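PDB 3DLJ: beta-Ala-His dipeptidase, which hydrolyses Xaa-His dipeptides, above all carnosine and anserine, as a secreted M20-family metallopeptidase that binds two zinc ions per subunit. Local coordinates for residues D133-G138 and K461-N466; A141-G146 and I204-W209; G223-M228 and I353-H358; M359-V364 and G392-I397. One frame throughout, in Å; residues are numbered along the deposited sequence.

Contact 1: D133-G138 and K461-N466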
loop_
_atom_site.group_PDB
_atom_site.type_symbol
_atom_site.label_atom_id
_atom_site.label_comp_id
_atom_site.label_asym_id
_atom_site.label_seq_id
_atom_site.Cartn_x
_atom_site.Cartn_y
_atom_site.Cartn_z
ATOM N N ASP A 133 -21.810 -9.345 7.942
ATOM C CA ASP A 133 -21.244 -10.677 8.172
ATOM C C ASP A 133 -19.773 -10.647 8.652
ATOM O O ASP A 133 -18.872 -11.193 7.998
ATOM C CB ASP A 133 -21.393 -11.551 6.909
ATOM C CG ASP A 133 -22.824 -11.554 6.343
ATOM O OD1 ASP A 133 -23.785 -11.764 7.128
ATOM O OD2 ASP A 133 -22.977 -11.352 5.102
ATOM N N GLY A 134 -19.541 -9.997 9.789
ATOM C CA GLY A 134 -18.200 -9.867 10.352
ATOM C C GLY A 134 -17.180 -9.065 9.541
ATOM O O GLY A 134 -15.995 -9.092 9.869
ATOM N N LYS A 135 -17.616 -8.362 8.493
ATOM C CA LYS A 135 -16.715 -7.535 7.673
ATOM C C LYS A 135 -17.026 -6.042 7.852
ATOM O O LYS A 135 -18.181 -5.625 7.742
ATOM C CB LYS A 135 -16.836 -7.902 6.194
ATOM C CG LYS A 135 -16.540 -9.359 5.879
ATOM C CD LYS A 135 -16.985 -9.722 4.493
ATOM C CE LYS A 135 -18.400 -10.219 4.486
ATOM N NZ LYS A 135 -19.068 -9.769 3.230
ATOM N N LEU A 136 -16.005 -5.246 8.125
ATOM C CA LEU A 136 -16.206 -3.809 8.407
ATOM C C LEU A 136 -15.870 -3.005 7.170
ATOM O O LEU A 136 -14.695 -2.819 6.856
ATOM C CB LEU A 136 -15.331 -3.357 9.595
ATOM C CG LEU A 136 -15.385 -4.227 10.864
ATOM C CD1 LEU A 136 -14.251 -3.913 11.881
ATOM C CD2 LEU A 136 -16.768 -4.085 11.503
ATOM N N TYR A 137 -16.899 -2.515 6.486
ATOM C CA TYR A 137 -16.751 -1.876 5.172
ATOM C C TYR A 137 -16.588 -0.370 5.283
ATOM O O TYR A 137 -17.363 0.287 5.975
ATOM C CB TYR A 137 -17.974 -2.173 4.303
ATOM C CG TYR A 137 -17.972 -3.559 3.723
ATOM C CD1 TYR A 137 -18.683 -4.592 4.316
ATOM C CD2 TYR A 137 -17.267 -3.830 2.556
ATOM C CE1 TYR A 137 -18.677 -5.872 3.763
ATOM C CE2 TYR A 137 -17.249 -5.096 2.010
ATOM C CZ TYR A 137 -17.957 -6.100 2.600
ATOM O OH TYR A 137 -17.906 -7.353 2.023
ATOM N N GLY A 138 -15.592 0.177 4.584
ATOM C CA GLY A 138 -15.340 1.595 4.632
ATOM C C GLY A 138 -13.984 1.911 4.065
ATOM O O GLY A 138 -13.071 1.073 4.112
ATOM N N LYS A 461 -12.896 -3.251 3.004
ATOM C CA LYS A 461 -13.276 -3.669 4.358
ATOM C C LYS A 461 -12.018 -4.133 5.087
ATOM O O LYS A 461 -10.979 -4.384 4.462
ATOM C CB LYS A 461 -14.273 -4.847 4.309
ATOM C CG LYS A 461 -13.702 -6.009 3.497
ATOM C CD LYS A 461 -14.162 -7.339 3.938
ATOM C CE LYS A 461 -13.528 -8.465 3.125
ATOM N NZ LYS A 461 -12.345 -9.042 3.815
ATOM N N ILE A 462 -12.133 -4.255 6.408
ATOM C CA ILE A 462 -11.295 -5.137 7.173
ATOM C C ILE A 462 -12.248 -6.071 7.914
ATOM O O ILE A 462 -13.325 -5.629 8.354
ATOM C CB ILE A 462 -10.316 -4.387 8.133
ATOM C CG1 ILE A 462 -9.236 -5.364 8.652
ATOM C CG2 ILE A 462 -11.077 -3.643 9.282
ATOM C CD1 ILE A 462 -8.152 -4.728 9.458
ATOM N N ASN A 463 -11.895 -7.359 8.017
ATOM C CA ASN A 463 -12.667 -8.271 8.869
ATOM C C ASN A 463 -12.532 -7.924 10.354
ATOM O O ASN A 463 -11.433 -7.637 10.824
ATOM C CB ASN A 463 -12.263 -9.743 8.646
ATOM C CG ASN A 463 -12.416 -10.177 7.201
ATOM O OD1 ASN A 463 -13.163 -9.575 6.438
ATOM N ND2 ASN A 463 -11.713 -11.231 6.821
ATOM N N ARG A 464 -13.647 -7.955 11.090
ATOM C CA ARG A 464 -13.606 -7.750 12.549
ATOM C C ARG A 464 -12.593 -8.696 13.215
ATOM O O ARG A 464 -11.839 -8.290 14.103
ATOM C CB ARG A 464 -14.997 -7.936 13.179
ATOM C CG ARG A 464 -14.989 -7.835 14.698
ATOM C CD ARG A 464 -16.306 -8.282 15.350
ATOM N NE ARG A 464 -17.291 -7.207 15.343
ATOM C CZ ARG A 464 -17.486 -6.332 16.327
ATOM N NH1 ARG A 464 -18.416 -5.407 16.181
ATOM N NH2 ARG A 464 -16.765 -6.368 17.445
ATOM N N TRP A 465 -12.567 -9.950 12.766
ATOM C CA TRP A 465 -11.664 -10.942 13.335
ATOM C C TRP A 465 -10.200 -10.556 13.146
ATOM O O TRP A 465 -9.405 -10.646 14.095
ATOM C CB TRP A 465 -11.948 -12.300 12.726
ATOM C CG TRP A 465 -11.178 -13.444 13.299
ATOM C CD1 TRP A 465 -11.473 -14.161 14.441
ATOM C CD2 TRP A 465 -10.022 -14.066 12.722
ATOM N NE1 TRP A 465 -10.549 -15.168 14.612
ATOM C CE2 TRP A 465 -9.651 -15.134 13.575
ATOM C CE3 TRP A 465 -9.249 -13.808 11.577
ATOM C CZ2 TRP A 465 -8.537 -15.953 13.317
ATOM C CZ3 TRP A 465 -8.143 -14.627 11.316
ATOM C CH2 TRP A 465 -7.804 -15.690 12.181
ATOM N N ASN A 466 -9.853 -10.109 11.936
ATOM C CA ASN A 466 -8.505 -9.619 11.636
ATOM C C ASN A 466 -8.106 -8.396 12.445
ATOM O O ASN A 466 -6.964 -8.297 12.902
ATOM C CB ASN A 466 -8.374 -9.286 10.168
ATOM C CG ASN A 466 -8.407 -10.503 9.299
ATOM O OD1 ASN A 466 -9.357 -11.274 9.325
ATOM N ND2 ASN A 466 -7.375 -10.668 8.487
HETATM O O HOH W 1 -14.695 -11.178 11.010
#

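Contact 2: A141-G146 and I204-W209. With ZN (zinc ion), chain D; ZN (zinc ion), chain C.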
loop_
_atom_site.group_PDB
_atom_site.type_symbol
_atom_site.label_atom_id
_atom_site.label_comp_id
_atom_site.label_asym_id
_atom_site.label_seq_id
_atom_site.Cartn_x
_atom_site.Cartn_y
_atom_site.Cartn_z
ATOM N N ALA A 141 -10.442 1.184 6.023
ATOM C CA ALA A 141 -10.645 0.115 7.029
ATOM C C ALA A 141 -9.425 -0.779 7.164
ATOM O O ALA A 141 -8.988 -1.062 8.276
ATOM C CB ALA A 141 -11.896 -0.733 6.712
ATOM N N THR A 142 -8.894 -1.234 6.029
ATOM C CA THR A 142 -7.640 -2.005 5.988
ATOM C C THR A 142 -6.421 -1.086 5.657
ATOM O O THR A 142 -5.327 -1.296 6.168
ATOM C CB THR A 142 -7.725 -3.198 4.987
ATOM O OG1 THR A 142 -6.962 -4.304 5.489
ATOM C CG2 THR A 142 -7.184 -2.825 3.614
ATOM N N ASP A 143 -6.635 -0.069 4.830
ATOM C CA ASP A 143 -5.548 0.790 4.296
ATOM C C ASP A 143 -5.738 2.304 4.627
ATOM O O ASP A 143 -6.283 3.044 3.811
ATOM C CB ASP A 143 -5.490 0.575 2.774
ATOM C CG ASP A 143 -4.282 1.227 2.107
ATOM O OD1 ASP A 143 -3.337 1.676 2.800
ATOM O OD2 ASP A 143 -4.286 1.277 0.849
ATOM N N ASN A 144 -5.288 2.794 5.786
ATOM C CA ASN A 144 -4.534 2.051 6.801
ATOM C C ASN A 144 -5.001 2.316 8.251
ATOM O O ASN A 144 -4.212 2.197 9.180
ATOM C CB ASN A 144 -3.053 2.417 6.658
ATOM C CG ASN A 144 -2.128 1.458 7.373
ATOM O OD1 ASN A 144 -1.153 1.882 8.002
ATOM N ND2 ASN A 144 -2.415 0.161 7.276
ATOM N N LYS A 145 -6.276 2.661 8.456
ATOM C CA LYS A 145 -6.769 3.083 9.791
ATOM C C LYS A 145 -6.980 1.882 10.718
ATOM O O LYS A 145 -6.643 1.944 11.907
ATOM C CB LYS A 145 -8.042 3.938 9.658
ATOM C CG LYS A 145 -7.764 5.343 9.070
ATOM C CD LYS A 145 -9.004 6.045 8.513
ATOM C CE LYS A 145 -8.664 7.474 8.124
ATOM N NZ LYS A 145 -9.832 8.219 7.540
ATOM N N GLY A 146 -7.498 0.783 10.168
ATOM C CA GLY A 146 -7.639 -0.483 10.913
ATOM C C GLY A 146 -6.354 -0.948 11.599
ATOM O O GLY A 146 -6.332 -1.118 12.816
ATOM N N ILE A 204 5.808 -2.134 10.050
ATOM C CA ILE A 204 4.792 -1.610 9.137
ATOM C C ILE A 204 3.718 -2.684 9.045
ATOM O O ILE A 204 4.027 -3.869 8.909
ATOM C CB ILE A 204 5.363 -1.301 7.711
ATOM C CG1 ILE A 204 6.514 -0.275 7.773
ATOM C CG2 ILE A 204 4.225 -0.853 6.714
ATOM C CD1 ILE A 204 7.231 -0.042 6.411
ATOM N N SER A 205 2.463 -2.269 9.129
ATOM C CA SER A 205 1.350 -3.175 8.965
ATOM C C SER A 205 0.402 -2.597 7.914
ATOM O O SER A 205 -0.604 -1.956 8.241
ATOM C CB SER A 205 0.631 -3.371 10.310
ATOM O OG SER A 205 -0.335 -4.414 10.253
ATOM N N ASP A 206 0.711 -2.817 6.645
ATOM C CA ASP A 206 -0.098 -2.229 5.589
ATOM C C ASP A 206 -0.094 -3.118 4.370
ATOM O O ASP A 206 0.260 -2.702 3.263
ATOM C CB ASP A 206 0.418 -0.830 5.252
ATOM C CG ASP A 206 -0.595 0.002 4.444
ATOM O OD1 ASP A 206 -1.754 -0.462 4.244
ATOM O OD2 ASP A 206 -0.207 1.118 3.992
ATOM N N ASN A 207 -0.485 -4.364 4.582
ATOM C CA ASN A 207 -0.449 -5.380 3.536
ATOM C C ASN A 207 -1.306 -6.563 3.921
ATOM O O ASN A 207 -1.810 -6.626 5.050
ATOM C CB ASN A 207 0.988 -5.783 3.173
ATOM C CG ASN A 207 1.833 -6.143 4.377
ATOM O OD1 ASN A 207 2.067 -5.335 5.296
ATOM N ND2 ASN A 207 2.344 -7.355 4.352
ATOM N N LEU A 208 -1.514 -7.469 2.970
ATOM C CA LEU A 208 -2.515 -8.504 3.098
ATOM C C LEU A 208 -1.932 -9.924 3.152
ATOM O O LEU A 208 -0.842 -10.185 2.629
ATOM C CB LEU A 208 -3.488 -8.406 1.921
ATOM C CG LEU A 208 -4.064 -7.035 1.551
ATOM C CD1 LEU A 208 -5.055 -7.208 0.433
ATOM C CD2 LEU A 208 -4.691 -6.321 2.744
ATOM N N TRP A 209 -2.679 -10.830 3.781
ATOM C CA TRP A 209 -2.400 -12.264 3.692
ATOM C C TRP A 209 -2.757 -12.722 2.284
ATOM O O TRP A 209 -3.306 -11.954 1.510
ATOM C CB TRP A 209 -3.196 -13.077 4.715
ATOM C CG TRP A 209 -3.061 -12.656 6.160
ATOM C CD1 TRP A 209 -2.042 -11.947 6.734
ATOM C CD2 TRP A 209 -3.993 -12.928 7.206
ATOM N NE1 TRP A 209 -2.292 -11.752 8.074
ATOM C CE2 TRP A 209 -3.485 -12.341 8.388
ATOM C CE3 TRP A 209 -5.225 -13.598 7.256
ATOM C CZ2 TRP A 209 -4.153 -12.416 9.614
ATOM C CZ3 TRP A 209 -5.896 -13.676 8.486
ATOM C CH2 TRP A 209 -5.354 -13.084 9.649
HETATM ZN ZN ZN D . -1.444 2.103 3.042
HETATM ZN ZN ZN C . -2.887 2.647 -0.068
HETATM O O HOH W 2 1.531 0.629 8.818
#

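Contact 3: G223-M228 and I353-H358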
loop_
_atom_site.group_PDB
_atom_site.type_symbol
_atom_site.label_atom_id
_atom_site.label_comp_id
_atom_site.label_asym_id
_atom_site.label_seq_id
_atom_site.Cartn_x
_atom_site.Cartn_y
_atom_site.Cartn_z
ATOM N N GLY A 223 9.232 -3.724 -6.956
ATOM C CA GLY A 223 9.378 -2.332 -7.349
ATOM C C GLY A 223 8.241 -1.906 -8.268
ATOM O O GLY A 223 7.284 -2.668 -8.497
ATOM N N ASN A 224 8.331 -0.678 -8.780
ATOM C CA ASN A 224 7.352 -0.190 -9.742
ATOM C C ASN A 224 7.896 0.874 -10.691
ATOM O O ASN A 224 8.815 1.609 -10.354
ATOM C CB ASN A 224 6.054 0.305 -9.062
ATOM C CG ASN A 224 4.833 0.208 -10.004
ATOM O OD1 ASN A 224 4.937 -0.320 -11.108
ATOM N ND2 ASN A 224 3.695 0.703 -9.566
ATOM N N SER A 225 7.329 0.935 -11.887
ATOM C CA SER A 225 7.600 2.036 -12.782
ATOM C C SER A 225 6.274 2.484 -13.415
ATOM O O SER A 225 5.599 1.711 -14.095
ATOM C CB SER A 225 8.667 1.644 -13.807
ATOM O OG SER A 225 8.302 0.445 -14.460
ATOM N N TYR A 226 5.885 3.720 -13.138
ATOM C CA TYR A 226 4.647 4.267 -13.623
ATOM C C TYR A 226 4.910 5.156 -14.848
ATOM O O TYR A 226 5.714 6.086 -14.787
ATOM C CB TYR A 226 3.952 5.051 -12.495
ATOM C CG TYR A 226 2.437 5.079 -12.662
ATOM C CD1 TYR A 226 1.620 4.158 -12.000
ATOM C CD2 TYR A 226 1.833 6.010 -13.529
ATOM C CE1 TYR A 226 0.234 4.176 -12.166
ATOM C CE2 TYR A 226 0.465 6.038 -13.704
ATOM C CZ TYR A 226 -0.327 5.124 -13.029
ATOM O OH TYR A 226 -1.672 5.209 -13.221
ATOM N N PHE A 227 4.241 4.844 -15.958
ATOM C CA PHE A 227 4.407 5.577 -17.207
ATOM C C PHE A 227 3.151 6.360 -17.575
ATOM O O PHE A 227 2.031 5.920 -17.342
ATOM C CB PHE A 227 4.815 4.637 -18.357
ATOM C CG PHE A 227 6.202 4.059 -18.203
ATOM C CD1 PHE A 227 6.409 2.890 -17.475
ATOM C CD2 PHE A 227 7.295 4.688 -18.777
ATOM C CE1 PHE A 227 7.679 2.371 -17.311
ATOM C CE2 PHE A 227 8.581 4.162 -18.620
ATOM C CZ PHE A 227 8.766 3.003 -17.880
ATOM N N MET A 228 3.364 7.552 -18.099
ATOM C CA MET A 228 2.328 8.348 -18.693
ATOM C C MET A 228 2.719 8.535 -20.138
ATOM O O MET A 228 3.855 8.886 -20.424
ATOM C CB MET A 228 2.251 9.692 -17.980
ATOM C CG MET A 228 1.831 9.536 -16.502
ATOM S SD MET A 228 1.361 11.150 -15.852
ATOM C CE MET A 228 0.888 10.656 -14.216
ATOM N N ILE A 353 4.816 -1.012 -14.703
ATOM C CA ILE A 353 5.474 -2.291 -14.690
ATOM C C ILE A 353 6.035 -2.516 -13.284
ATOM O O ILE A 353 6.867 -1.740 -12.789
ATOM C CB ILE A 353 6.610 -2.347 -15.764
ATOM C CG1 ILE A 353 6.046 -2.037 -17.164
ATOM C CG2 ILE A 353 7.303 -3.695 -15.749
ATOM C CD1 ILE A 353 7.100 -1.871 -18.263
ATOM N N ARG A 354 5.585 -3.589 -12.656
ATOM C CA ARG A 354 6.125 -4.020 -11.389
ATOM C C ARG A 354 7.479 -4.638 -11.604
ATOM O O ARG A 354 7.681 -5.430 -12.531
ATOM C CB ARG A 354 5.153 -4.980 -10.718
ATOM C CG ARG A 354 3.791 -4.348 -10.457
ATOM C CD ARG A 354 3.792 -3.434 -9.217
ATOM N NE ARG A 354 2.496 -2.764 -9.020
ATOM C CZ ARG A 354 2.231 -1.870 -8.059
ATOM N NH1 ARG A 354 1.020 -1.328 -7.977
ATOM N NH2 ARG A 354 3.171 -1.521 -7.179
ATOM N N LEU A 355 8.435 -4.248 -10.770
ATOM C CA LEU A 355 9.808 -4.648 -10.990
ATOM C C LEU A 355 10.253 -5.675 -9.965
ATOM O O LEU A 355 9.802 -5.658 -8.828
ATOM C CB LEU A 355 10.729 -3.439 -10.988
ATOM C CG LEU A 355 10.301 -2.220 -11.816
ATOM C CD1 LEU A 355 11.372 -1.122 -11.697
ATOM C CD2 LEU A 355 10.126 -2.585 -13.257
ATOM N N VAL A 356 11.132 -6.575 -10.399
ATOM C CA VAL A 356 11.649 -7.643 -9.563
ATOM C C VAL A 356 13.186 -7.706 -9.733
ATOM O O VAL A 356 13.729 -7.161 -10.693
ATOM C CB VAL A 356 10.999 -9.021 -9.927
ATOM C CG1 VAL A 356 9.490 -8.960 -9.762
ATOM C CG2 VAL A 356 11.377 -9.455 -11.353
ATOM N N PRO A 357 13.891 -8.327 -8.777
ATOM C CA PRO A 357 15.316 -8.605 -8.964
ATOM C C PRO A 357 15.593 -9.360 -10.273
ATOM O O PRO A 357 14.867 -10.306 -10.583
ATOM C CB PRO A 357 15.665 -9.485 -7.760
ATOM C CG PRO A 357 14.640 -9.185 -6.736
ATOM C CD PRO A 357 13.403 -8.740 -7.442
ATOM N N HIS A 358 16.611 -8.963 -11.044
ATOM C CA HIS A 358 17.482 -7.820 -10.753
ATOM C C HIS A 358 17.289 -6.631 -11.702
ATOM O O HIS A 358 18.262 -6.088 -12.203
ATOM C CB HIS A 358 18.953 -8.255 -10.797
ATOM C CG HIS A 358 19.444 -8.820 -9.507
ATOM N ND1 HIS A 358 20.370 -9.841 -9.442
ATOM C CD2 HIS A 358 19.115 -8.523 -8.223
ATOM C CE1 HIS A 358 20.599 -10.141 -8.174
ATOM N NE2 HIS A 358 19.848 -9.359 -7.416
#

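Contact 4: M359-V364 and G392-I397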
loop_
_atom_site.group_PDB
_atom_site.type_symbol
_atom_site.label_atom_id
_atom_site.label_comp_id
_atom_site.label_asym_id
_atom_site.label_seq_id
_atom_site.Cartn_x
_atom_site.Cartn_y
_atom_site.Cartn_z
ATOM N N MET A 359 16.042 -6.219 -11.933
ATOM C CA MET A 359 15.752 -5.166 -12.922
ATOM C C MET A 359 16.231 -3.746 -12.526
ATOM O O MET A 359 15.993 -3.281 -11.418
ATOM C CB MET A 359 14.248 -5.151 -13.269
ATOM C CG MET A 359 13.697 -6.502 -13.779
ATOM S SD MET A 359 11.893 -6.571 -13.928
ATOM C CE MET A 359 11.653 -5.674 -15.479
ATOM N N ASN A 360 16.859 -3.057 -13.473
ATOM C CA ASN A 360 17.232 -1.651 -13.316
ATOM C C ASN A 360 16.137 -0.653 -13.783
ATOM O O ASN A 360 15.715 -0.676 -14.941
ATOM C CB ASN A 360 18.543 -1.387 -14.061
ATOM C CG ASN A 360 19.089 0.006 -13.801
ATOM O OD1 ASN A 360 18.908 0.915 -14.615
ATOM N ND2 ASN A 360 19.742 0.187 -12.645
ATOM N N VAL A 361 15.715 0.227 -12.871
ATOM C CA VAL A 361 14.748 1.292 -13.161
ATOM C C VAL A 361 15.128 2.155 -14.381
ATOM O O VAL A 361 14.288 2.441 -15.240
ATOM C CB VAL A 361 14.518 2.209 -11.911
ATOM C CG1 VAL A 361 13.612 3.368 -12.249
ATOM C CG2 VAL A 361 13.909 1.432 -10.761
ATOM N N SER A 362 16.386 2.569 -14.462
ATOM C CA SER A 362 16.814 3.445 -15.541
ATOM C C SER A 362 16.799 2.725 -16.871
ATOM O O SER A 362 16.503 3.349 -17.890
ATOM C CB SER A 362 18.218 4.044 -15.267
ATOM O OG SER A 362 18.184 4.788 -14.058
ATOM N N ALA A 363 17.154 1.431 -16.865
ATOM C CA ALA A 363 17.100 0.609 -18.086
ATOM C C ALA A 363 15.656 0.398 -18.548
ATOM O O ALA A 363 15.350 0.547 -19.734
ATOM C CB ALA A 363 17.826 -0.736 -17.899
ATOM N N VAL A 364 14.777 0.074 -17.607
ATOM C CA VAL A 364 13.341 -0.087 -17.872
ATOM C C VAL A 364 12.773 1.199 -18.470
ATOM O O VAL A 364 12.083 1.158 -19.488
ATOM C CB VAL A 364 12.576 -0.543 -16.599
ATOM C CG1 VAL A 364 11.065 -0.510 -16.799
ATOM C CG2 VAL A 364 13.037 -1.949 -16.171
ATOM N N GLY A 392 9.518 5.487 -10.160
ATOM C CA GLY A 392 10.459 4.402 -10.405
ATOM C C GLY A 392 11.128 3.922 -9.135
ATOM O O GLY A 392 12.019 4.572 -8.606
ATOM N N LEU A 393 10.674 2.792 -8.617
ATOM C CA LEU A 393 11.177 2.295 -7.340
ATOM C C LEU A 393 11.707 0.887 -7.477
ATOM O O LEU A 393 11.097 0.048 -8.137
ATOM C CB LEU A 393 10.085 2.342 -6.270
ATOM C CG LEU A 393 9.258 3.635 -6.124
ATOM C CD1 LEU A 393 8.242 3.475 -5.021
ATOM C CD2 LEU A 393 10.093 4.924 -5.886
ATOM N N HIS A 394 12.846 0.640 -6.854
ATOM C CA HIS A 394 13.427 -0.688 -6.810
ATOM C C HIS A 394 12.670 -1.592 -5.837
ATOM O O HIS A 394 12.003 -1.106 -4.922
ATOM C CB HIS A 394 14.918 -0.604 -6.450
ATOM C CG HIS A 394 15.783 -0.110 -7.567
ATOM N ND1 HIS A 394 16.175 -0.919 -8.616
ATOM C CD2 HIS A 394 16.312 1.112 -7.813
ATOM C CE1 HIS A 394 16.925 -0.218 -9.452
ATOM N NE2 HIS A 394 17.024 1.018 -8.987
ATOM N N PRO A 395 12.742 -2.919 -6.051
ATOM C CA PRO A 395 12.148 -3.855 -5.092
ATOM C C PRO A 395 12.894 -3.900 -3.764
ATOM O O PRO A 395 14.045 -3.467 -3.660
ATOM C CB PRO A 395 12.229 -5.202 -5.810
ATOM C CG PRO A 395 13.214 -5.040 -6.840
ATOM C CD PRO A 395 13.332 -3.614 -7.209
ATOM N N TRP A 396 12.224 -4.417 -2.751
ATOM C CA TRP A 396 12.774 -4.474 -1.427
ATOM C C TRP A 396 12.674 -5.909 -0.936
ATOM O O TRP A 396 11.701 -6.612 -1.224
ATOM C CB TRP A 396 12.012 -3.511 -0.515
ATOM C CG TRP A 396 12.256 -3.685 0.992
ATOM C CD1 TRP A 396 13.177 -3.018 1.766
ATOM C CD2 TRP A 396 11.545 -4.555 1.883
ATOM N NE1 TRP A 396 13.088 -3.430 3.073
ATOM C CE2 TRP A 396 12.096 -4.373 3.174
ATOM C CE3 TRP A 396 10.501 -5.472 1.716
ATOM C CZ2 TRP A 396 11.623 -5.080 4.301
ATOM C CZ3 TRP A 396 10.032 -6.167 2.831
ATOM C CH2 TRP A 396 10.593 -5.969 4.105
ATOM N N ILE A 397 13.706 -6.323 -0.205
ATOM C CA ILE A 397 13.790 -7.627 0.447
ATOM C C ILE A 397 14.358 -7.459 1.852
ATOM O O ILE A 397 15.357 -6.747 2.046
ATOM C CB ILE A 397 14.704 -8.598 -0.343
ATOM C CG1 ILE A 397 14.486 -10.048 0.103
ATOM C CG2 ILE A 397 16.179 -8.184 -0.229
ATOM C CD1 ILE A 397 13.453 -10.791 -0.736
#

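Contact 1: D133-G138 and K461-N466
Gly134 O takes the backbone N-H of Arg464 at 2.9 Å, just where the second segment turns from strand 461-463 into helix 464-482. This begins an antiparallel pairing in a small three-stranded sheet, with strand 135-137 in the middle and strand 130-132 on its other side. A water donates to the same Gly134 O and accepts from Trp465 N. Lys135 forms a non-hydrogen-bonded pair with Asn463. Its CG lies 3.4 Å from Asn463 OD1, and its aliphatic chain crosses that of Lys461. The bends at the far end of Lys135 carry NZ away to the hydroxyl of Tyr137. Leu136 pairs with Ile462 through two backbone bonds, Leu136 N to Ile462 O at 2.7 Å and Ile462 N to Leu136 O at 3.0 Å. On this face Leu136 CD1 packs 4.1 Å from Ile462 CG2, and helix 24-35 covers both residues. Tyr137 returns to the face of the two lysines. Lys461 NZ donates to Asn463 OD1 from above the carbonyl plane, and it also makes salt bridges to Asp452 and Asp453. Nearer the backbone, Lys461 CB sits over one face of the Tyr137 ring in a CH-pi contact, 3.9 Å from the ring centroid.

Contact 2: A141-G146 and I204-W209
The two-zinc site of this M20 peptidase is built partly here, where the 141-146 part of helix 141-160 meets the loop after strand 201-204. Asp143 bridges the metals. Its OD1 binds one zinc ion at 2.0 Å and its OD2 binds the other at 2.2 Å. Asp206 OD2 binds the first zinc at 1.8 Å. His110 completes the protein ligands of that ion, and Glu178 and His456 those of the second. Asp143 CG stands anti to the backbone N (chi1 -171°), which brings the carboxylate up between the metals. The peptide bond between Asp143 and Asn144 is cis. Asn144 lays its amide against the Asp206 carboxylate, the planes stacked 26° apart. Its ND2 donates almost straight to Ser205 O at 2.9 Å, with the acceptor in the amide plane. Its OD1 accepts from a water that in turn takes the N-H of Ser205. Replacing Asn144 with an alanine would probably leave Ser205 O without this donor and the Asp206 carboxylate freer to shift. Asp143 OD1 and Asp206 OD1 are both acceptors and lie only 3.0 Å apart. The positive charge of the shared zinc probably offsets their repulsion.

Contact 3: G223-M228 and I353-H358
Ser225 and Ile353 meet at the close-packed part of this contact. Ser225 N and Ile353 O bond at 2.9 Å, and Ile353 N returns a bond to Ser225 O. The hydroxyl adds a third link. Ser225 OG lies between its own backbone N and carbonyl carbon (chi1 53°), and from there it donates to a lone pair of Ile353 O at 3.1 Å. Ile353 O is thus gripped by two donors from one residue. Leu355 CD2 packs on the same hydroxyl oxygen at 3.7 Å. Helix 361-377 covers this face, with Val364 against Ser225 and Val368 against Ile353. Gly223 pairs with Leu355 through two backbone bonds. A side chain at Gly223 would come tight against Leu355 CB. The pairing joins strands 216-232 and 346-355, antiparallel neighbours in a mixed sheet backed by helices, as in the lid domain of M20 peptidases. On the other face Asn224 is still buried, but Arg354 is partly exposed. Asn224 lays its amide over the Arg354 guanidinium, the planes 15° apart. Asn224 ND2 lies over the centre of the group, 3.3 Å from Arg354 CZ. With the planes nearly parallel the two groups stack; ND2 and the nearby NH2 are both donors, so no hydrogen bond joins them. A bend at chi2 (-79°) folds the arginine back across Asn224, and its NH2 makes a weak hydrogen bond to Thr428.

Contact 4: M359-V364 and G392-I397
Val361 sets one methyl on the imidazole of His394 and the other on Gly392. Its CG2 stands over the middle of the His394 ring, 3.6 Å from the centroid and 11° from the ring normal, in a CH-pi contact. CG1 lies anti to the backbone N (chi1 175°) and reaches Gly392 CA at 3.8 Å. That torsion directs the two branches to different partners. Gly392 lets the methyl come this close; a CB on it would clash with Val361 CG1. The His394 ring lies against the first turn, one face on the valine and its edge toward the backbone. Met359 O lies near the ring plane, 3.7 Å from His394 ND1, and Asn360 CA approaches His394 CE1 at 4.1 Å. An alanine in place of Val361 would probably open a gap beside Gly392 and leave this face of the imidazole without its methyl cover. Asn360, an N-glycosylation site here without its glycan, turns its amide to the helix start. Its CG is anti to the backbone N (chi1 -173°), and OD1 accepts from Ala363 N at 2.9 Å through a lone pair in the carbonyl plane. Asn360 is therefore the N-cap of helix 361-377, whose first turn packs by Val361 on strand 384-397 of a largely antiparallel sheet, as in the lid (dimerisation) domain of M20 peptidases.

Contacts 1 and 2 adjoin, their centres about 12 Å apart. Strand 135-137 leads directly into helix 141-160, and Ile462 CG2 packs 3.5 Å from Ala141 O. The Ile462 side chain is about 12 Å from a zinc ion, so contact 1 lies next to the metal-site contact without reaching the zinc. Contacts 3 and 4 make a second pair, centres about 6 Å apart. They share one sheet, with a probable hydrogen bond from Leu393 N to Asn224 O at 2.8 Å. Centres of contacts 2 and 3 are about 22 Å apart. The Arg354 side chain nevertheless comes within about 10 Å of a zinc ion, and that of Leu393 is about 9 Å from that of Glu177, the probable proton acceptor.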